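PDB 3L2B: probable manganase-dependent inorganic pyrophosphatase from Clostridium perfringens, which probably hydrolyses inorganic pyrophosphate to phosphate under the control of a regulatory region that binds AMP as inhibitor and diadenosine tetraphosphate as activator. Local coordinates for residues 20-29 with 182-190; 30-41 with 52-60. One frame throughout, in Å; residues are numbered along the deposited sequence.

Contact 1. Residues 20-29 with 182-190; sequences LAPEVSLKMA and VQSLPVDYV
V187 and L26 meet in a buried contact between the turn and first helical residues of the first CBS domain, 20-29, and residues 182-190, where the chain comes back to it after a long excursion. Four backbone hydrogen bonds join the two segments. V187 N donates to V24 O at 2.9 Å, nearly in line with the carbonyl (C=O...N 170°), and D188 N reaches a lone pair of P22 O, so the start of 187-190 is held by the turn A21-V24. In return L26 N donates to L185 O at 2.9 Å, and K27 N donates to Q183 O at 3.0 Å. S25 and P186 sit between these pairs as a single bridge, with CA-H...O contacts from P186 CA to V24 O and from S25 CA to L185 O.

Beside these backbone bonds the side chains interlock. V187 CG1, anti to its carbonyl carbon (chi1 -69°), presses on A29 CB at 3.5 Å, tighter than usual for two carbons, while CG2 rests over the carbonyl oxygens of A21 and P22. L26 passes V187 in the opposite direction. Its CD2 lies 4.0 Å from V187 CG1 and also meets V190, and its CD1 lies alongside L185 CB. At the outer edge P22 CB touches D188 CB at 3.7 Å.

S25 caps helix 26-35: its OG accepts from M28 N at 3.0 Å, while L26 N and K27 N, the two amides before it, are taken by the other segment. Amides at the start of one helix are thus satisfied by carbonyls from a distant part of the chain, and the polar backbone is paired beside a closely fitted aliphatic interior.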
loop_
_atom_site.group_PDB
_atom_site.type_symbol
_atom_site.label_atom_id
_atom_site.label_comp_id
_atom_site.label_asym_id
_atom_site.label_seq_id
_atom_site.Cartn_x
_atom_site.Cartn_y
_atom_site.Cartn_z
ATOM N N LEU A 20 -15.296 -12.469 -6.055
ATOM C CA LEU A 20 -15.635 -11.193 -5.442
ATOM C C LEU A 20 -16.618 -10.397 -6.291
ATOM O O LEU A 20 -16.531 -10.358 -7.522
ATOM C CB LEU A 20 -14.366 -10.353 -5.267
ATOM C CG LEU A 20 -13.324 -10.942 -4.322
ATOM C CD1 LEU A 20 -12.129 -10.044 -4.247
ATOM C CD2 LEU A 20 -13.924 -11.166 -2.919
ATOM N N ALA A 21 -17.537 -9.734 -5.606
ATOM C CA ALA A 21 -18.373 -8.699 -6.218
ATOM C C ALA A 21 -17.465 -7.520 -6.535
ATOM O O ALA A 21 -16.485 -7.309 -5.843
ATOM C CB ALA A 21 -19.514 -8.268 -5.276
ATOM N N PRO A 22 -17.767 -6.765 -7.597
ATOM C CA PRO A 22 -16.812 -5.733 -8.050
ATOM C C PRO A 22 -16.649 -4.510 -7.139
ATOM O O PRO A 22 -15.640 -3.759 -7.238
ATOM C CB PRO A 22 -17.378 -5.283 -9.409
ATOM C CG PRO A 22 -18.838 -5.724 -9.424
ATOM C CD PRO A 22 -18.982 -6.854 -8.440
ATOM N N GLU A 23 -17.641 -4.311 -6.286
ATOM C CA GLU A 23 -17.727 -3.122 -5.437
ATOM C C GLU A 23 -17.037 -3.358 -4.101
ATOM O O GLU A 23 -16.862 -2.444 -3.298
ATOM C CB GLU A 23 -19.181 -2.686 -5.217
ATOM C CG GLU A 23 -20.007 -3.598 -4.286
ATOM C CD GLU A 23 -20.752 -4.740 -5.006
ATOM O OE1 GLU A 23 -20.702 -4.843 -6.268
ATOM O OE2 GLU A 23 -21.403 -5.534 -4.284
ATOM N N VAL A 24 -16.657 -4.602 -3.876
ATOM C CA VAL A 24 -16.019 -5.022 -2.629
ATOM C C VAL A 24 -14.686 -4.271 -2.447
ATOM O O VAL A 24 -13.952 -4.067 -3.406
ATOM C CB VAL A 24 -15.755 -6.544 -2.644
ATOM C CG1 VAL A 24 -14.708 -6.897 -1.650
ATOM C CG2 VAL A 24 -17.070 -7.336 -2.380
ATOM N N SER A 25 -14.409 -3.824 -1.235
ATOM C CA SER A 25 -13.181 -3.021 -0.946
ATOM C C SER A 25 -11.910 -3.853 -1.028
ATOM O O SER A 25 -11.932 -5.063 -0.788
ATOM C CB SER A 25 -13.223 -2.416 0.451
ATOM O OG SER A 25 -13.077 -3.441 1.402
ATOM N N LEU A 26 -10.803 -3.182 -1.308
ATOM C CA LEU A 26 -9.466 -3.835 -1.295
ATOM C C LEU A 26 -9.164 -4.484 0.027
ATOM O O LEU A 26 -8.530 -5.544 0.088
ATOM C CB LEU A 26 -8.364 -2.851 -1.584
ATOM C CG LEU A 26 -8.343 -2.279 -2.988
ATOM C CD1 LEU A 26 -7.051 -1.433 -3.184
ATOM C CD2 LEU A 26 -8.481 -3.366 -4.028
ATOM N N LYS A 27 -9.645 -3.853 1.086
ATOM C CA LYS A 27 -9.428 -4.377 2.435
ATOM C C LYS A 27 -10.094 -5.741 2.605
ATOM O O LYS A 27 -9.502 -6.694 3.122
ATOM C CB LYS A 27 -10.023 -3.432 3.473
ATOM C CG LYS A 27 -9.623 -3.757 4.903
ATOM C CD LYS A 27 -10.799 -3.581 5.860
ATOM C CE LYS A 27 -10.359 -3.630 7.323
ATOM N NZ LYS A 27 -11.528 -3.723 8.271
ATOM N N MET A 28 -11.372 -5.782 2.242
ATOM C CA MET A 28 -12.179 -7.012 2.357
ATOM C C MET A 28 -11.667 -8.074 1.432
ATOM O O MET A 28 -11.729 -9.251 1.744
ATOM C CB MET A 28 -13.663 -6.759 2.030
ATOM C CG MET A 28 -14.467 -6.026 3.125
ATOM S SD MET A 28 -16.258 -5.862 2.724
ATOM C CE MET A 28 -16.289 -4.512 1.508
ATOM N N ALA A 29 -11.183 -7.648 0.268
ATOM C CA ALA A 29 -10.710 -8.587 -0.738
ATOM C C ALA A 29 -9.492 -9.295 -0.150
ATOM O O ALA A 29 -9.388 -10.522 -0.175
ATOM C CB ALA A 29 -10.366 -7.877 -2.076
ATOM N N VAL A 182 -7.041 4.383 1.143
ATOM C CA VAL A 182 -6.947 3.790 -0.223
ATOM C C VAL A 182 -7.347 2.304 -0.251
ATOM O O VAL A 182 -7.642 1.743 -1.310
ATOM C CB VAL A 182 -5.597 3.948 -0.878
ATOM C CG1 VAL A 182 -5.289 5.457 -1.002
ATOM C CG2 VAL A 182 -4.489 3.199 -0.088
ATOM N N GLN A 183 -7.426 1.711 0.927
ATOM C CA GLN A 183 -7.832 0.323 1.053
ATOM C C GLN A 183 -9.348 0.182 0.876
ATOM O O GLN A 183 -9.897 -0.896 0.887
ATOM C CB GLN A 183 -7.424 -0.217 2.426
ATOM C CG GLN A 183 -5.907 -0.048 2.716
ATOM C CD GLN A 183 -5.502 -0.771 3.973
ATOM O OE1 GLN A 183 -6.298 -1.508 4.537
ATOM N NE2 GLN A 183 -4.266 -0.557 4.428
ATOM N N SER A 184 -10.015 1.301 0.709
ATOM C CA SER A 184 -11.449 1.306 0.603
ATOM C C SER A 184 -11.865 1.211 -0.864
ATOM O O SER A 184 -13.029 0.960 -1.163
ATOM C CB SER A 184 -12.007 2.577 1.270
ATOM O OG SER A 184 -11.794 3.642 0.411
ATOM N N LEU A 185 -10.897 1.371 -1.772
ATOM C CA LEU A 185 -11.149 1.283 -3.218
ATOM C C LEU A 185 -11.863 -0.018 -3.639
ATOM O O LEU A 185 -11.493 -1.115 -3.206
ATOM C CB LEU A 185 -9.848 1.369 -4.030
ATOM C CG LEU A 185 -9.082 2.696 -3.985
ATOM C CD1 LEU A 185 -7.773 2.620 -4.777
ATOM C CD2 LEU A 185 -9.927 3.789 -4.492
ATOM N N PRO A 186 -12.842 0.085 -4.547
ATOM C CA PRO A 186 -13.452 -1.171 -5.024
ATOM C C PRO A 186 -12.541 -1.964 -5.922
ATOM O O PRO A 186 -11.800 -1.396 -6.707
ATOM C CB PRO A 186 -14.675 -0.691 -5.830
ATOM C CG PRO A 186 -14.295 0.688 -6.338
ATOM C CD PRO A 186 -13.322 1.261 -5.278
ATOM N N VAL A 187 -12.609 -3.287 -5.810
ATOM C CA VAL A 187 -11.678 -4.132 -6.533
ATOM C C VAL A 187 -11.726 -3.854 -8.036
ATOM O O VAL A 187 -10.686 -3.962 -8.710
ATOM C CB VAL A 187 -11.851 -5.654 -6.220
ATOM C CG1 VAL A 187 -11.412 -5.967 -4.759
ATOM C CG2 VAL A 187 -13.251 -6.087 -6.462
ATOM N N ASP A 188 -12.889 -3.451 -8.568
ATOM C CA ASP A 188 -13.017 -3.272 -10.030
ATOM C C ASP A 188 -12.273 -2.060 -10.541
ATOM O O ASP A 188 -12.039 -1.938 -11.739
ATOM C CB ASP A 188 -14.477 -3.278 -10.530
ATOM C CG ASP A 188 -15.237 -2.005 -10.187
ATOM O OD1 ASP A 188 -16.286 -1.782 -10.790
ATOM O OD2 ASP A 188 -14.826 -1.261 -9.280
ATOM N N TYR A 189 -11.851 -1.176 -9.642
ATOM C CA TYR A 189 -10.965 -0.093 -10.076
ATOM C C TYR A 189 -9.546 -0.591 -10.264
ATOM O O TYR A 189 -8.793 -0.057 -11.061
ATOM C CB TYR A 189 -10.933 1.047 -9.084
ATOM C CG TYR A 189 -10.108 2.245 -9.553
ATOM C CD1 TYR A 189 -10.508 3.002 -10.642
ATOM C CD2 TYR A 189 -8.936 2.612 -8.900
ATOM C CE1 TYR A 189 -9.774 4.132 -11.057
ATOM C CE2 TYR A 189 -8.177 3.730 -9.318
ATOM C CZ TYR A 189 -8.607 4.489 -10.388
ATOM O OH TYR A 189 -7.876 5.592 -10.798
ATOM N N VAL A 190 -9.220 -1.642 -9.532
ATOM C CA VAL A 190 -7.818 -2.083 -9.339
ATOM C C VAL A 190 -7.470 -3.365 -10.100
ATOM O O VAL A 190 -6.357 -3.582 -10.535
ATOM C CB VAL A 190 -7.564 -2.269 -7.823
ATOM C CG1 VAL A 190 -6.418 -3.240 -7.546
ATOM C CG2 VAL A 190 -7.290 -0.932 -7.202
#

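Contact 2. Residues 30-41 with 52-60. With B4P (bis(adenosine)-5'-tetraphosphate), chain C.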
loop_
_atom_site.group_PDB
_atom_site.type_symbol
_atom_site.label_atom_id
_atom_site.label_comp_id
_atom_site.label_asym_id
_atom_site.label_seq_id
_atom_site.Cartn_x
_atom_site.Cartn_y
_atom_site.Cartn_z
ATOM N N TRP A 30 -8.606 -8.507 0.437
ATOM C CA TRP A 30 -7.342 -9.033 0.943
ATOM C C TRP A 30 -7.528 -9.959 2.131
ATOM O O TRP A 30 -6.832 -10.969 2.247
ATOM C CB TRP A 30 -6.364 -7.894 1.271
ATOM C CG TRP A 30 -5.216 -8.317 2.098
ATOM C CD1 TRP A 30 -5.042 -8.058 3.406
ATOM C CD2 TRP A 30 -4.087 -9.097 1.681
ATOM N NE1 TRP A 30 -3.873 -8.609 3.843
ATOM C CE2 TRP A 30 -3.258 -9.248 2.804
ATOM C CE3 TRP A 30 -3.691 -9.660 0.467
ATOM C CZ2 TRP A 30 -2.037 -9.940 2.761
ATOM C CZ3 TRP A 30 -2.488 -10.357 0.418
ATOM C CH2 TRP A 30 -1.677 -10.494 1.565
ATOM N N ASN A 31 -8.497 -9.644 2.986
ATOM C CA ASN A 31 -8.823 -10.530 4.123
ATOM C C ASN A 31 -9.313 -11.903 3.654
ATOM O O ASN A 31 -8.964 -12.945 4.220
ATOM C CB ASN A 31 -9.871 -9.911 5.038
ATOM C CG ASN A 31 -9.333 -8.737 5.822
ATOM O OD1 ASN A 31 -8.121 -8.537 5.913
ATOM N ND2 ASN A 31 -10.232 -7.929 6.372
ATOM N N ILE A 32 -10.117 -11.885 2.599
ATOM C CA ILE A 32 -10.599 -13.123 1.979
ATOM C C ILE A 32 -9.426 -13.871 1.343
ATOM O O ILE A 32 -9.255 -15.050 1.576
ATOM C CB ILE A 32 -11.753 -12.855 0.954
ATOM C CG1 ILE A 32 -13.019 -12.436 1.722
ATOM C CG2 ILE A 32 -12.029 -14.098 0.111
ATOM C CD1 ILE A 32 -14.098 -11.768 0.872
ATOM N N MET A 33 -8.607 -13.162 0.574
ATOM C CA MET A 33 -7.448 -13.762 -0.108
ATOM C C MET A 33 -6.467 -14.393 0.847
ATOM O O MET A 33 -5.963 -15.494 0.594
ATOM C CB MET A 33 -6.669 -12.738 -0.922
ATOM C CG MET A 33 -7.315 -12.386 -2.219
ATOM S SD MET A 33 -6.509 -11.026 -3.068
ATOM C CE MET A 33 -4.790 -11.572 -3.183
ATOM N N ARG A 34 -6.191 -13.681 1.935
ATOM C CA ARG A 34 -5.169 -14.113 2.895
ATOM C C ARG A 34 -5.659 -15.352 3.644
ATOM O O ARG A 34 -4.880 -16.253 3.960
ATOM C CB ARG A 34 -4.815 -12.989 3.879
ATOM C CG ARG A 34 -3.525 -13.253 4.709
ATOM C CD ARG A 34 -3.394 -12.377 5.988
ATOM N NE ARG A 34 -4.677 -12.185 6.675
ATOM C CZ ARG A 34 -5.268 -11.010 6.898
ATOM N NH1 ARG A 34 -4.687 -9.870 6.542
ATOM N NH2 ARG A 34 -6.444 -10.970 7.509
ATOM N N ASP A 35 -6.969 -15.376 3.883
ATOM C CA ASP A 35 -7.646 -16.441 4.632
ATOM C C ASP A 35 -7.652 -17.715 3.818
ATOM O O ASP A 35 -7.244 -18.767 4.281
ATOM C CB ASP A 35 -9.112 -16.070 4.960
ATOM C CG ASP A 35 -9.242 -15.077 6.117
ATOM O OD1 ASP A 35 -8.246 -14.845 6.843
ATOM O OD2 ASP A 35 -10.358 -14.528 6.306
ATOM N N LYS A 36 -8.147 -17.594 2.597
ATOM C CA LYS A 36 -8.255 -18.735 1.676
ATOM C C LYS A 36 -6.936 -19.033 0.947
ATOM O O LYS A 36 -6.892 -19.844 0.022
ATOM C CB LYS A 36 -9.402 -18.517 0.683
ATOM C CG LYS A 36 -10.769 -18.303 1.360
ATOM C CD LYS A 36 -11.926 -18.555 0.384
ATOM C CE LYS A 36 -13.306 -18.134 0.946
ATOM N NZ LYS A 36 -13.847 -19.066 2.014
ATOM N N ASN A 37 -5.869 -18.390 1.399
ATOM C CA ASN A 37 -4.515 -18.667 0.926
ATOM C C ASN A 37 -4.342 -18.467 -0.575
ATOM O O ASN A 37 -3.569 -19.157 -1.238
ATOM C CB ASN A 37 -4.100 -20.090 1.320
ATOM C CG ASN A 37 -2.598 -20.283 1.307
ATOM O OD1 ASN A 37 -1.850 -19.403 1.736
ATOM N ND2 ASN A 37 -2.142 -21.441 0.818
ATOM N N LEU A 38 -5.073 -17.498 -1.099
ATOM C CA LEU A 38 -5.063 -17.208 -2.532
ATOM C C LEU A 38 -4.050 -16.115 -2.875
ATOM O O LEU A 38 -3.777 -15.249 -2.065
ATOM C CB LEU A 38 -6.467 -16.805 -2.975
ATOM C CG LEU A 38 -7.567 -17.825 -2.652
ATOM C CD1 LEU A 38 -8.929 -17.215 -2.900
ATOM C CD2 LEU A 38 -7.393 -19.109 -3.459
ATOM N N LYS A 39 -3.470 -16.203 -4.066
ATOM C CA LYS A 39 -2.572 -15.165 -4.593
ATOM C C LYS A 39 -3.352 -14.297 -5.561
ATOM O O LYS A 39 -2.988 -13.160 -5.867
ATOM C CB LYS A 39 -1.364 -15.793 -5.306
ATOM C CG LYS A 39 -0.686 -16.910 -4.488
ATOM C CD LYS A 39 0.568 -17.515 -5.159
ATOM C CE LYS A 39 0.228 -18.334 -6.397
ATOM N NZ LYS A 39 1.442 -18.784 -7.118
ATOM N N SER A 40 -4.440 -14.859 -6.060
ATOM C CA SER A 40 -5.399 -14.094 -6.855
ATOM C C SER A 40 -6.799 -14.623 -6.657
ATOM O O SER A 40 -7.013 -15.701 -6.075
ATOM C CB SER A 40 -5.044 -14.131 -8.320
ATOM O OG SER A 40 -5.252 -15.434 -8.795
ATOM N N ILE A 41 -7.756 -13.827 -7.117
ATOM C CA ILE A 41 -9.167 -14.128 -6.909
ATOM C C ILE A 41 -10.009 -13.454 -7.976
ATOM O O ILE A 41 -9.832 -12.272 -8.273
ATOM C CB ILE A 41 -9.644 -13.721 -5.503
ATOM C CG1 ILE A 41 -11.038 -14.291 -5.212
ATOM C CG2 ILE A 41 -9.620 -12.213 -5.353
ATOM C CD1 ILE A 41 -11.571 -13.957 -3.819
ATOM N N GLY A 52 -13.111 -9.596 -14.085
ATOM C CA GLY A 52 -11.650 -9.500 -13.978
ATOM C C GLY A 52 -11.046 -10.343 -12.867
ATOM O O GLY A 52 -11.656 -11.299 -12.361
ATOM N N MET A 53 -9.837 -9.956 -12.481
ATOM C CA MET A 53 -9.061 -10.673 -11.471
ATOM C C MET A 53 -8.211 -9.737 -10.588
ATOM O O MET A 53 -7.610 -8.772 -11.065
ATOM C CB MET A 53 -8.156 -11.695 -12.149
ATOM C CG MET A 53 -7.353 -12.540 -11.172
ATOM S SD MET A 53 -5.918 -13.317 -11.980
ATOM C CE MET A 53 -6.485 -15.019 -12.148
ATOM N N LEU A 54 -8.221 -10.054 -9.298
ATOM C CA LEU A 54 -7.454 -9.347 -8.295
ATOM C C LEU A 54 -6.219 -10.154 -7.834
ATOM O O LEU A 54 -6.318 -11.299 -7.438
ATOM C CB LEU A 54 -8.321 -9.041 -7.075
ATOM C CG LEU A 54 -7.635 -7.997 -6.176
ATOM C CD1 LEU A 54 -7.629 -6.631 -6.860
ATOM C CD2 LEU A 54 -8.256 -7.950 -4.771
ATOM N N SER A 55 -5.063 -9.531 -7.902
ATOM C CA SER A 55 -3.852 -10.122 -7.296
ATOM C C SER A 55 -3.150 -9.117 -6.403
ATOM O O SER A 55 -3.471 -7.915 -6.405
ATOM C CB SER A 55 -2.869 -10.482 -8.373
ATOM O OG SER A 55 -2.195 -9.291 -8.738
ATOM N N THR A 56 -2.118 -9.579 -5.712
ATOM C CA THR A 56 -1.301 -8.641 -4.924
ATOM C C THR A 56 -0.459 -7.720 -5.808
ATOM O O THR A 56 -0.020 -6.701 -5.334
ATOM C CB THR A 56 -0.399 -9.318 -3.892
ATOM O OG1 THR A 56 0.589 -10.096 -4.559
ATOM C CG2 THR A 56 -1.224 -10.198 -2.943
ATOM N N SER A 57 -0.277 -8.060 -7.082
ATOM C CA SER A 57 0.364 -7.154 -8.042
ATOM C C SER A 57 -0.484 -5.914 -8.354
ATOM O O SER A 57 0.033 -4.803 -8.424
ATOM C CB SER A 57 0.702 -7.883 -9.331
ATOM O OG SER A 57 -0.449 -8.130 -10.124
ATOM N N ASN A 58 -1.795 -6.099 -8.508
ATOM C CA ASN A 58 -2.743 -4.959 -8.665
ATOM C C ASN A 58 -2.769 -4.075 -7.420
ATOM O O ASN A 58 -2.812 -2.850 -7.471
ATOM C CB ASN A 58 -4.219 -5.441 -8.813
ATOM C CG ASN A 58 -4.446 -6.401 -9.949
ATOM O OD1 ASN A 58 -5.109 -7.416 -9.745
ATOM N ND2 ASN A 58 -3.904 -6.121 -11.127
ATOM N N ILE A 59 -2.876 -4.744 -6.289
ATOM C CA ILE A 59 -3.030 -4.072 -5.004
ATOM C C ILE A 59 -1.765 -3.253 -4.738
ATOM O O ILE A 59 -1.841 -2.067 -4.399
ATOM C CB ILE A 59 -3.206 -5.056 -3.819
ATOM C CG1 ILE A 59 -4.511 -5.890 -3.963
ATOM C CG2 ILE A 59 -3.219 -4.288 -2.476
ATOM C CD1 ILE A 59 -4.807 -6.829 -2.792
ATOM N N THR A 60 -0.604 -3.879 -4.937
ATOM C CA THR A 60 0.655 -3.173 -4.686
ATOM C C THR A 60 0.786 -1.954 -5.600
ATOM O O THR A 60 1.134 -0.863 -5.149
ATOM C CB THR A 60 1.869 -4.064 -4.843
ATOM O OG1 THR A 60 1.834 -5.094 -3.854
ATOM C CG2 THR A 60 3.155 -3.268 -4.695
HETATM P PA B4P C . 1.664 -14.996 -12.021
HETATM O O1A B4P C . 2.747 -15.031 -13.007
HETATM O O2A B4P C . 0.547 -16.115 -12.225
HETATM O O3A B4P C . 2.378 -15.007 -10.607
HETATM P PB B4P C . 1.780 -15.410 -9.183
HETATM O O1B B4P C . 1.547 -16.862 -9.098
HETATM O O2B B4P C . 0.508 -14.519 -8.837
HETATM O O3B B4P C . 3.014 -14.947 -8.272
HETATM P PG B4P C . 4.245 -15.914 -7.928
HETATM O O1G B4P C . 4.631 -16.634 -9.163
HETATM O O2G B4P C . 5.422 -15.152 -7.185
HETATM O O3G B4P C . 3.646 -16.898 -6.817
HETATM P PD B4P C . 4.621 -17.933 -6.059
HETATM O O1D B4P C . 3.857 -19.117 -5.635
HETATM O O2D B4P C . 5.893 -18.276 -6.979
HETATM O O5E B4P C . 0.925 -13.595 -12.191
HETATM C C5E B4P C . 1.571 -12.393 -11.764
HETATM C C4E B4P C . 0.532 -11.280 -11.821
HETATM O O4E B4P C . -0.072 -11.259 -13.108
HETATM C C3E B4P C . -0.596 -11.540 -10.850
HETATM O O3E B4P C . -0.386 -10.791 -9.683
HETATM C C2E B4P C . -1.857 -11.140 -11.572
HETATM O O2E B4P C . -2.166 -9.784 -11.312
HETATM C C1E B4P C . -1.524 -11.276 -13.035
HETATM N N9A B4P C . -2.183 -12.515 -13.525
HETATM C C8A B4P C . -2.165 -13.729 -12.918
HETATM N N7A B4P C . -2.893 -14.644 -13.622
HETATM C C5A B4P C . -3.385 -14.025 -14.702
HETATM C C6A B4P C . -4.224 -14.392 -15.843
HETATM N N6A B4P C . -4.679 -15.638 -15.994
HETATM N N1A B4P C . -4.537 -13.438 -16.748
HETATM C C2A B4P C . -4.076 -12.181 -16.622
HETATM N N3A B4P C . -3.318 -11.779 -15.600
HETATM C C4A B4P C . -2.936 -12.621 -14.620
HETATM O O5F B4P C . 5.061 -17.063 -4.806
HETATM C C5F B4P C . 4.065 -16.585 -3.918
HETATM C C4F B4P C . 4.749 -15.773 -2.850
HETATM O O4F B4P C . 5.576 -16.639 -2.065
HETATM C C3F B4P C . 5.633 -14.711 -3.463
HETATM O O3F B4P C . 4.975 -13.442 -3.459
HETATM C C2F B4P C . 6.862 -14.705 -2.566
HETATM O O2F B4P C . 6.618 -13.741 -1.563
HETATM C C1F B4P C . 6.906 -16.113 -1.972
HETATM N N9B B4P C . 7.914 -16.878 -2.735
HETATM C C8B B4P C . 8.120 -16.865 -4.067
HETATM N N7B B4P C . 9.167 -17.661 -4.393
HETATM C C5B B4P C . 9.654 -18.192 -3.268
HETATM C C6B B4P C . 10.755 -19.108 -2.912
HETATM N N6B B4P C . 11.557 -19.632 -3.857
HETATM N N1B B4P C . 10.927 -19.401 -1.617
HETATM C C2B B4P C . 10.138 -18.894 -0.660
HETATM N N3B B4P C . 9.131 -18.044 -0.907
HETATM C C4B B4P C . 8.839 -17.662 -2.176
#
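T56 CG2 is the bump that fills the hollow between W30 and M33 of helix 26-35. It meets W30 CZ3 at 3.6 Å from an oblique direction and M33 CE at 3.8 Å. With CG anti to the backbone N (chi1 165°), the W30 ring reaches toward helix 56-64, where I59 CD1 also approaches it obliquely, at 4.5 Å from CE3. M33 bends at its thioether (chi3 55°), and the side chain crosses that of L54 at about a right angle, SD lying 3.9 Å from L54 CD2. On the same side of the hairpin, I41 CG2 packs against L54 CB.

The strands are paired by I41 N to L54 O and L54 N to I41 O, the latter almost straight at hydrogen (175°). On the other side, S40 and S55 form a non-hydrogen-bonded pair, and the methyl of M53 comes to S40 OG. M53 SD lies 3.7 Å from N7A of an adenine of the bound diadenosine tetraphosphate.

S55 and N58 form a capping box at the start of helix 56-64. S55 OG and S57 OG lie by the ribose hydroxyls, whereas K39 NZ binds three phosphate oxygens, with O1B at 2.8 Å. T56 OG1 pairs with T56 OG1 of the second subunit. A helix packed on a beta hairpin that runs into a second helix, with a nucleotide at the strand-helix junction, is characteristic of a CBS domain in a Bateman module.

From the N terminus the chain passes through 20-29 and continues along the same helix into 30-41. The hairpin then brings 52-60 back, and contact 2 closes a short loop within the first CBS domain. Beyond helix 56-64 the chain makes a long excursion that includes most of the DRTGG region before 182-190 meets 20-29, so contact 1 closes a loop of about 150 residues that encloses the whole of contact 2. Their centres lie about 10 Å apart. Helix 26-35 serves both, and L54 bridges them by touching A29 and V190, while L20 packs on I41. Together they tie the CBS hairpin and helices to the chain's re-entry.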